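CRISPR system CMR subunit Cmr7 1 (Sulfolobus solfataricus, PDB 2X5Q) belongs to the CMR ribonucleoprotein complex of a CRISPR antiviral defence system, in which it possibly sits as homodimers. Local coordinates at residues A[16-28]-A[144-158]. Sequence-based numbering, arbitrary orientation.
Sequences ITNSISSEDNNQI and VSLDRDVAKTIVDNV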
ATOM      1  N   ILE A  16      17.117   1.438  -2.128  1.00 25.73           N
ATOM      2  CA  ILE A  16      18.481   1.044  -1.781  1.00 26.95           C
ATOM      3  C   ILE A  16      18.505  -0.465  -1.497  1.00 28.22           C
ATOM      4  O   ILE A  16      18.033  -0.920  -0.440  1.00 28.93           O
ATOM      5  CB  ILE A  16      18.992   1.854  -0.578  1.00 26.94           C
ATOM      6  CG1 ILE A  16      18.893   3.358  -0.872  1.00 26.66           C
ATOM      7  CG2 ILE A  16      20.437   1.471  -0.208  1.00 28.18           C
ATOM      8  CD1 ILE A  16      19.770   3.834  -2.004  1.00 27.14           C
ATOM      9  N   THR A  17      19.018  -1.239  -2.458  1.00 28.50           N
ATOM     10  CA  THR A  17      19.132  -2.692  -2.329  1.00 29.16           C
ATOM     11  C   THR A  17      20.561  -3.125  -2.578  1.00 30.08           C
ATOM     12  O   THR A  17      21.375  -2.318  -2.994  1.00 29.04           O
ATOM     13  CB  THR A  17      18.282  -3.437  -3.375  1.00 29.04           C
ATOM     14  OG1 THR A  17      18.910  -3.325  -4.651  1.00 31.67           O
ATOM     15  CG2 THR A  17      16.869  -2.891  -3.456  1.00 29.52           C
ATOM     16  N   ASN A  18      20.836  -4.426  -2.395  1.00 31.29           N
ATOM     17  CA  ASN A  18      22.138  -5.007  -2.736  1.00 33.36           C
ATOM     18  C   ASN A  18      22.478  -5.031  -4.227  1.00 34.47           C
ATOM     19  O   ASN A  18      23.616  -5.362  -4.571  1.00 36.22           O
ATOM     20  CB  ASN A  18      22.261  -6.452  -2.217  1.00 34.94           C
ATOM     21  CG  ASN A  18      22.454  -6.525  -0.718  1.00 35.52           C
ATOM     22  OD1 ASN A  18      23.387  -5.933  -0.173  1.00 35.89           O
ATOM     23  ND2 ASN A  18      21.581  -7.272  -0.043  1.00 34.96           N
ATOM     24  N   SER A  19      21.523  -4.715  -5.108  1.00 33.30           N
ATOM     25  CA  SER A  19      21.749  -4.850  -6.551  1.00 34.80           C
ATOM     26  C   SER A  19      21.868  -3.556  -7.356  1.00 34.45           C
ATOM     27  O   SER A  19      22.103  -3.601  -8.575  1.00 35.44           O
ATOM     28  CB  SER A  19      20.659  -5.732  -7.158  1.00 35.01           C
ATOM     29  OG  SER A  19      20.730  -7.027  -6.597  1.00 36.29           O
ATOM     30  N   ILE A  20      21.719  -2.410  -6.700  1.00 33.01           N
ATOM     31  CA  ILE A  20      21.791  -1.147  -7.422  1.00 33.07           C
ATOM     32  C   ILE A  20      23.245  -0.857  -7.779  1.00 35.03           C
ATOM     33  O   ILE A  20      24.171  -1.309  -7.106  1.00 35.22           O
ATOM     34  CB  ILE A  20      21.135   0.020  -6.641  1.00 30.90           C
ATOM     35  CG1 ILE A  20      21.996   0.458  -5.454  1.00 29.91           C
ATOM     36  CG2 ILE A  20      19.722  -0.383  -6.178  1.00 29.12           C
ATOM     37  CD1 ILE A  20      21.465   1.676  -4.741  1.00 28.72           C
ATOM     38  N   SER A  21      23.432  -0.128  -8.866  1.00 36.71           N
ATOM     39  CA  SER A  21      24.769   0.249  -9.316  1.00 39.21           C
ATOM     40  C   SER A  21      24.695   1.586 -10.018  1.00 39.81           C
ATOM     41  O   SER A  21      23.705   1.894 -10.683  1.00 39.56           O
ATOM     42  CB  SER A  21      25.331  -0.802 -10.276  1.00 41.08           C
ATOM     43  OG  SER A  21      24.531  -0.897 -11.442  1.00 41.84           O
ATOM     44  N   SER A  22      25.744   2.377  -9.870  1.00 41.65           N
ATOM     45  CA  SER A  22      25.877   3.605 -10.634  1.00 43.01           C
ATOM     46  C   SER A  22      26.148   3.269 -12.106  1.00 45.75           C
ATOM     47  O   SER A  22      26.892   2.348 -12.410  1.00 47.35           O
ATOM     48  CB  SER A  22      27.008   4.455 -10.052  1.00 43.65           C
ATOM     49  OG  SER A  22      27.553   5.327 -11.020  1.00 45.56           O
ATOM     50  N   GLU A  23      25.516   4.002 -13.011  1.00 46.92           N
ATOM     51  CA  GLU A  23      25.780   3.857 -14.441  1.00 50.32           C
ATOM     52  C   GLU A  23      26.262   5.193 -14.973  1.00 51.66           C
ATOM     53  O   GLU A  23      26.018   6.240 -14.366  1.00 50.72           O
ATOM     54  CB  GLU A  23      24.530   3.375 -15.196  1.00 50.33           C
ATOM     55  CG  GLU A  23      24.477   1.854 -15.391  1.00 52.83           C
ATOM     56  CD  GLU A  23      23.215   1.372 -16.134  1.00 53.14           C
ATOM     57  OE1 GLU A  23      23.304   0.331 -16.827  1.00 57.37           O
ATOM     58  OE2 GLU A  23      22.140   2.019 -16.015  1.00 54.90           O
ATOM     59  N   ASP A  24      26.947   5.150 -16.106  1.00 54.60           N
ATOM     60  CA  ASP A  24      27.614   6.325 -16.643  1.00 56.37           C
ATOM     61  C   ASP A  24      26.654   7.506 -16.760  1.00 55.18           C
ATOM     62  O   ASP A  24      25.517   7.351 -17.196  1.00 54.89           O
ATOM     63  CB  ASP A  24      28.244   6.011 -18.009  1.00 60.18           C
ATOM     64  CG  ASP A  24      29.435   5.054 -17.905  1.00 62.86           C
ATOM     65  OD1 ASP A  24      29.471   4.253 -16.936  1.00 63.52           O
ATOM     66  OD2 ASP A  24      30.325   5.101 -18.788  1.00 64.77           O
ATOM     67  N   ASN A  25      27.119   8.675 -16.337  1.00 54.86           N
ATOM     68  CA  ASN A  25      26.381   9.922 -16.500  1.00 54.01           C
ATOM     69  C   ASN A  25      25.065   9.954 -15.725  1.00 50.81           C
ATOM     70  O   ASN A  25      24.000   9.628 -16.263  1.00 51.06           O
ATOM     71  CB  ASN A  25      26.144  10.223 -17.987  1.00 56.78           C
ATOM     72  CG  ASN A  25      27.448  10.311 -18.786  1.00 60.89           C
ATOM     73  OD1 ASN A  25      28.517  10.620 -18.239  1.00 63.90           O
ATOM     74  ND2 ASN A  25      27.362  10.049 -20.090  1.00 62.55           N
ATOM     75  N   ASN A  26      25.167  10.351 -14.458  1.00 47.78           N
ATOM     76  CA  ASN A  26      24.030  10.618 -13.567  1.00 44.82           C
ATOM     77  C   ASN A  26      22.862   9.628 -13.594  1.00 42.61           C
ATOM     78  O   ASN A  26      21.721  10.015 -13.367  1.00 41.39           O
ATOM     79  CB  ASN A  26      23.538  12.092 -13.681  1.00 44.76           C
ATOM     80  CG  ASN A  26      22.798  12.404 -14.992  1.00 47.05           C
ATOM     81  OD1 ASN A  26      23.150  11.914 -16.065  1.00 49.79           O
ATOM     82  ND2 ASN A  26      21.783  13.263 -14.903  1.00 45.96           N
ATOM     83  N   GLN A  27      23.157   8.348 -13.819  1.00 42.18           N
ATOM     84  CA  GLN A  27      22.125   7.313 -13.810  1.00 40.57           C
ATOM     85  C   GLN A  27      22.433   6.183 -12.836  1.00 38.57           C
ATOM     86  O   GLN A  27      23.575   5.767 -12.669  1.00 39.25           O
ATOM     87  CB  GLN A  27      21.955   6.718 -15.203  1.00 42.35           C
ATOM     88  CG  GLN A  27      21.268   7.632 -16.184  1.00 44.11           C
ATOM     89  CD  GLN A  27      21.245   7.041 -17.580  1.00 47.09           C
ATOM     90  OE1 GLN A  27      21.096   5.828 -17.748  1.00 51.62           O
ATOM     91  NE2 GLN A  27      21.386   7.889 -18.587  1.00 48.51           N
ATOM     92  N   ILE A  28      21.384   5.662 -12.226  1.00 36.03           N
ATOM     93  CA  ILE A  28      21.506   4.557 -11.301  1.00 34.87           C
ATOM     94  C   ILE A  28      20.633   3.421 -11.816  1.00 34.26           C
ATOM     95  O   ILE A  28      19.423   3.596 -11.983  1.00 32.86           O
ATOM     96  CB  ILE A  28      21.056   4.987  -9.910  1.00 32.66           C
ATOM     97  CG1 ILE A  28      21.980   6.099  -9.397  1.00 33.09           C
ATOM     98  CG2 ILE A  28      21.055   3.796  -8.929  1.00 31.96           C
ATOM     99  CD1 ILE A  28      21.364   6.961  -8.359  1.00 32.26           C
ATOM    100  N   VAL A 144      15.763  -8.736   3.923  1.00 32.31           N
ATOM    101  CA  VAL A 144      17.144  -8.635   3.477  1.00 33.53           C
ATOM    102  C   VAL A 144      17.807  -7.436   4.136  1.00 33.54           C
ATOM    103  O   VAL A 144      17.195  -6.384   4.286  1.00 31.12           O
ATOM    104  CB  VAL A 144      17.225  -8.504   1.941  1.00 32.72           C
ATOM    105  CG1 VAL A 144      18.690  -8.535   1.483  1.00 33.87           C
ATOM    106  CG2 VAL A 144      16.426  -9.650   1.263  1.00 32.67           C
ATOM    107  N   SER A 145      19.050  -7.614   4.575  1.00 36.20           N
ATOM    108  CA  SER A 145      19.860  -6.478   5.020  1.00 36.75           C
ATOM    109  C   SER A 145      20.986  -6.266   4.015  1.00 37.08           C
ATOM    110  O   SER A 145      21.303  -7.150   3.222  1.00 37.47           O
ATOM    111  CB  SER A 145      20.406  -6.722   6.420  1.00 38.78           C
ATOM    112  OG  SER A 145      21.362  -7.757   6.393  1.00 42.09           O
ATOM    113  N   LEU A 146      21.575  -5.079   4.026  1.00 37.79           N
ATOM    114  CA  LEU A 146      22.672  -4.790   3.099  1.00 38.50           C
ATOM    115  C   LEU A 146      23.928  -5.558   3.508  1.00 41.38           C
ATOM    116  O   LEU A 146      24.338  -5.516   4.666  1.00 42.62           O
ATOM    117  CB  LEU A 146      22.987  -3.296   3.045  1.00 37.40           C
ATOM    118  CG  LEU A 146      22.053  -2.378   2.263  1.00 35.64           C
ATOM    119  CD1 LEU A 146      22.739  -1.048   2.038  1.00 36.58           C
ATOM    120  CD2 LEU A 146      21.620  -2.985   0.925  1.00 36.02           C
ATOM    121  N   ASP A 147      24.530  -6.259   2.548  1.00 42.96           N
ATOM    122  CA  ASP A 147      25.877  -6.782   2.728  1.00 45.86           C
ATOM    123  C   ASP A 147      26.810  -5.592   3.000  1.00 46.46           C
ATOM    124  O   ASP A 147      26.628  -4.503   2.437  1.00 44.48           O
ATOM    125  CB  ASP A 147      26.306  -7.590   1.495  1.00 47.01           C
ATOM    126  CG  ASP A 147      27.775  -7.967   1.518  1.00 49.90           C
ATOM    127  OD1 ASP A 147      28.104  -9.148   1.774  1.00 52.32           O
ATOM    128  OD2 ASP A 147      28.606  -7.078   1.264  1.00 50.81           O
ATOM    129  N   ARG A 148      27.777  -5.777   3.891  1.00 48.85           N
ATOM    130  CA  ARG A 148      28.579  -4.646   4.364  1.00 49.22           C
ATOM    131  C   ARG A 148      29.585  -4.134   3.341  1.00 49.01           C
ATOM    132  O   ARG A 148      29.901  -2.943   3.344  1.00 47.56           O
ATOM    133  CB  ARG A 148      29.266  -4.980   5.691  1.00 52.37           C
ATOM    134  CG  ARG A 148      28.308  -4.877   6.853  1.00 52.90           C
ATOM    135  CD  ARG A 148      28.914  -5.305   8.185  1.00 56.46           C
ATOM    136  NE  ARG A 148      27.844  -5.521   9.160  1.00 57.65           N
ATOM    137  CZ  ARG A 148      28.000  -5.617  10.479  1.00 60.59           C
ATOM    138  NH1 ARG A 148      29.205  -5.517  11.040  1.00 64.27           N
ATOM    139  NH2 ARG A 148      26.928  -5.822  11.244  1.00 60.45           N
ATOM    140  N   ASP A 149      30.084  -5.022   2.479  1.00 50.24           N
ATOM    141  CA  ASP A 149      30.895  -4.602   1.336  1.00 50.52           C
ATOM    142  C   ASP A 149      30.026  -3.802   0.358  1.00 47.31           C
ATOM    143  O   ASP A 149      30.426  -2.730  -0.071  1.00 45.50           O
ATOM    144  CB  ASP A 149      31.524  -5.781   0.594  1.00 53.07           C
ATOM    145  CG  ASP A 149      32.508  -6.566   1.443  1.00 56.75           C
ATOM    146  OD1 ASP A 149      33.408  -5.949   2.064  1.00 57.65           O
ATOM    147  OD2 ASP A 149      32.388  -7.807   1.463  1.00 58.05           O
ATOM    148  N   VAL A 150      28.847  -4.320   0.012  1.00 46.12           N
ATOM    149  CA  VAL A 150      27.945  -3.593  -0.902  1.00 43.65           C
ATOM    150  C   VAL A 150      27.519  -2.230  -0.342  1.00 41.41           C
ATOM    151  O   VAL A 150      27.391  -1.266  -1.093  1.00 41.13           O
ATOM    152  CB  VAL A 150      26.684  -4.397  -1.289  1.00 43.09           C
ATOM    153  CG1 VAL A 150      25.706  -4.444  -0.145  1.00 42.92           C
ATOM    154  CG2 VAL A 150      25.994  -3.755  -2.494  1.00 41.07           C
ATOM    155  N   ALA A 151      27.299  -2.132   0.964  1.00 40.91           N
ATOM    156  CA  ALA A 151      26.960  -0.841   1.572  1.00 39.15           C
ATOM    157  C   ALA A 151      28.065   0.208   1.345  1.00 39.47           C
ATOM    158  O   ALA A 151      27.780   1.403   1.140  1.00 37.38           O
ATOM    159  CB  ALA A 151      26.684  -1.004   3.050  1.00 39.86           C
ATOM    160  N   LYS A 152      29.317  -0.239   1.386  1.00 41.33           N
ATOM    161  CA  LYS A 152      30.459   0.638   1.107  1.00 42.10           C
ATOM    162  C   LYS A 152      30.428   1.116  -0.347  1.00 40.73           C
ATOM    163  O   LYS A 152      30.655   2.293  -0.608  1.00 39.00           O
ATOM    164  CB  LYS A 152      31.789  -0.073   1.408  1.00 45.02           C
ATOM    165  CG  LYS A 152      33.011   0.842   1.364  1.00 46.49           C
ATOM    166  CD  LYS A 152      34.329   0.078   1.420  1.00 50.31           C
ATOM    167  CE  LYS A 152      34.738  -0.279   2.868  1.00 53.90           C
ATOM    168  NZ  LYS A 152      35.998  -1.128   3.009  1.00 55.57           N
ATOM    169  N   THR A 153      30.146   0.207  -1.284  1.00 41.00           N
ATOM    170  CA  THR A 153      30.021   0.583  -2.701  1.00 40.34           C
ATOM    171  C   THR A 153      28.823   1.512  -2.916  1.00 37.69           C
ATOM    172  O   THR A 153      28.888   2.444  -3.722  1.00 37.57           O
ATOM    173  CB  THR A 153      29.900  -0.646  -3.636  1.00 41.74           C
ATOM    174  OG1 THR A 153      28.656  -1.317  -3.399  1.00 41.44           O
ATOM    175  CG2 THR A 153      31.049  -1.611  -3.417  1.00 44.09           C
ATOM    176  N   ILE A 154      27.751   1.310  -2.158  1.00 35.93           N
ATOM    177  CA  ILE A 154      26.603   2.229  -2.237  1.00 33.88           C
ATOM    178  C   ILE A 154      26.997   3.640  -1.790  1.00 33.24           C
ATOM    179  O   ILE A 154      26.628   4.623  -2.426  1.00 32.15           O
ATOM    180  CB  ILE A 154      25.391   1.694  -1.462  1.00 32.74           C
ATOM    181  CG1 ILE A 154      24.785   0.529  -2.241  1.00 32.88           C
ATOM    182  CG2 ILE A 154      24.332   2.771  -1.241  1.00 31.22           C
ATOM    183  CD1 ILE A 154      23.689  -0.155  -1.522  1.00 32.48           C
ATOM    184  N   VAL A 155      27.773   3.738  -0.717  1.00 33.88           N
ATOM    185  CA  VAL A 155      28.253   5.042  -0.266  1.00 33.41           C
ATOM    186  C   VAL A 155      29.271   5.646  -1.247  1.00 33.94           C
ATOM    187  O   VAL A 155      29.176   6.822  -1.581  1.00 33.69           O
ATOM    188  CB  VAL A 155      28.851   4.959   1.145  1.00 34.53           C
ATOM    189  CG1 VAL A 155      29.520   6.260   1.517  1.00 33.48           C
ATOM    190  CG2 VAL A 155      27.762   4.581   2.159  1.00 33.49           C
ATOM    191  N   ASP A 156      30.213   4.840  -1.732  1.00 35.75           N
ATOM    192  CA  ASP A 156      31.322   5.343  -2.566  1.00 36.78           C
ATOM    193  C   ASP A 156      30.948   5.581  -4.034  1.00 36.43           C
ATOM    194  O   ASP A 156      31.508   6.468  -4.688  1.00 37.36           O
ATOM    195  CB  ASP A 156      32.510   4.378  -2.527  1.00 39.60           C
ATOM    196  CG  ASP A 156      33.118   4.247  -1.143  1.00 40.65           C
ATOM    197  OD1 ASP A 156      32.960   5.165  -0.307  1.00 38.89           O
ATOM    198  OD2 ASP A 156      33.743   3.209  -0.897  1.00 42.11           O
ATOM    199  N   ASN A 157      30.029   4.780  -4.547  1.00 35.65           N
ATOM    200  CA  ASN A 157      29.651   4.835  -5.950  1.00 35.82           C
ATOM    201  C   ASN A 157      28.295   5.464  -6.188  1.00 33.80           C
ATOM    202  O   ASN A 157      28.025   5.880  -7.302  1.00 34.57           O
ATOM    203  CB  ASN A 157      29.624   3.429  -6.566  1.00 37.05           C
ATOM    204  CG  ASN A 157      30.999   2.813  -6.706  1.00 40.17           C
ATOM    205  OD1 ASN A 157      32.022   3.457  -6.466  1.00 40.55           O
ATOM    206  ND2 ASN A 157      31.029   1.544  -7.115  1.00 41.34           N
ATOM    207  N   VAL A 158      27.427   5.498  -5.179  1.00 32.05           N
ATOM    208  CA  VAL A 158      26.078   6.040  -5.374  1.00 30.69           C
ATOM    209  C   VAL A 158      25.893   7.359  -4.632  1.00 29.40           C
ATOM    210  O   VAL A 158      25.772   8.401  -5.272  1.00 29.34           O
ATOM    211  CB  VAL A 158      24.988   5.005  -5.022  1.00 29.71           C
ATOM    212  CG1 VAL A 158      23.590   5.608  -5.119  1.00 30.06           C
ATOM    213  CG2 VAL A 158      25.112   3.817  -5.944  1.00 30.24           C
TER
HETATM  214  O   HOH W   1      30.293   6.420  -9.655  1.00102.63           O
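Ile154 projects from helix 148-162 against residues 16-20, its extended chain (chi2 174°) carrying CD1 to 3.9 Å from Ile16 CG2. The same methyl also touches Thr17 O (CD1 to O 3.5 Å), while Ile20 CG1 packs beside Ile154 CG1. One turn on, the Val158 side chain crosses that of Ile28 at about a right angle, CG1 to CD1 4.2 Å, and its CG2 faces Ile20 CD1. Branched aliphatic side chains suit this largely buried layer, offering several methyls for contact and no side-chain polar atom needing a partner. Leu146 closes its other end, CD1 against Ile16 CG2; Phe186 and Val182 back it.

With CG beside its own backbone N (chi1 -74°), Asn18 reaches the chain just before the helix, a place suited to an amide that can donate and accept at once. ND2 donates to Ser145 O at 3.3 Å, standing above the carbonyl plane and not on a lone pair. OD1 accepts from Asp147 N at 3.0 Å, though its position is less certain. Asp147 in turn caps the helix, OD2 taking Val150 N. A type I turn from Thr17 to Ile20, with an ST turn at Thr17, meets an N-capped helix packed across the first two strands, 21-23 and 27-29, of a four-stranded antiparallel sheet.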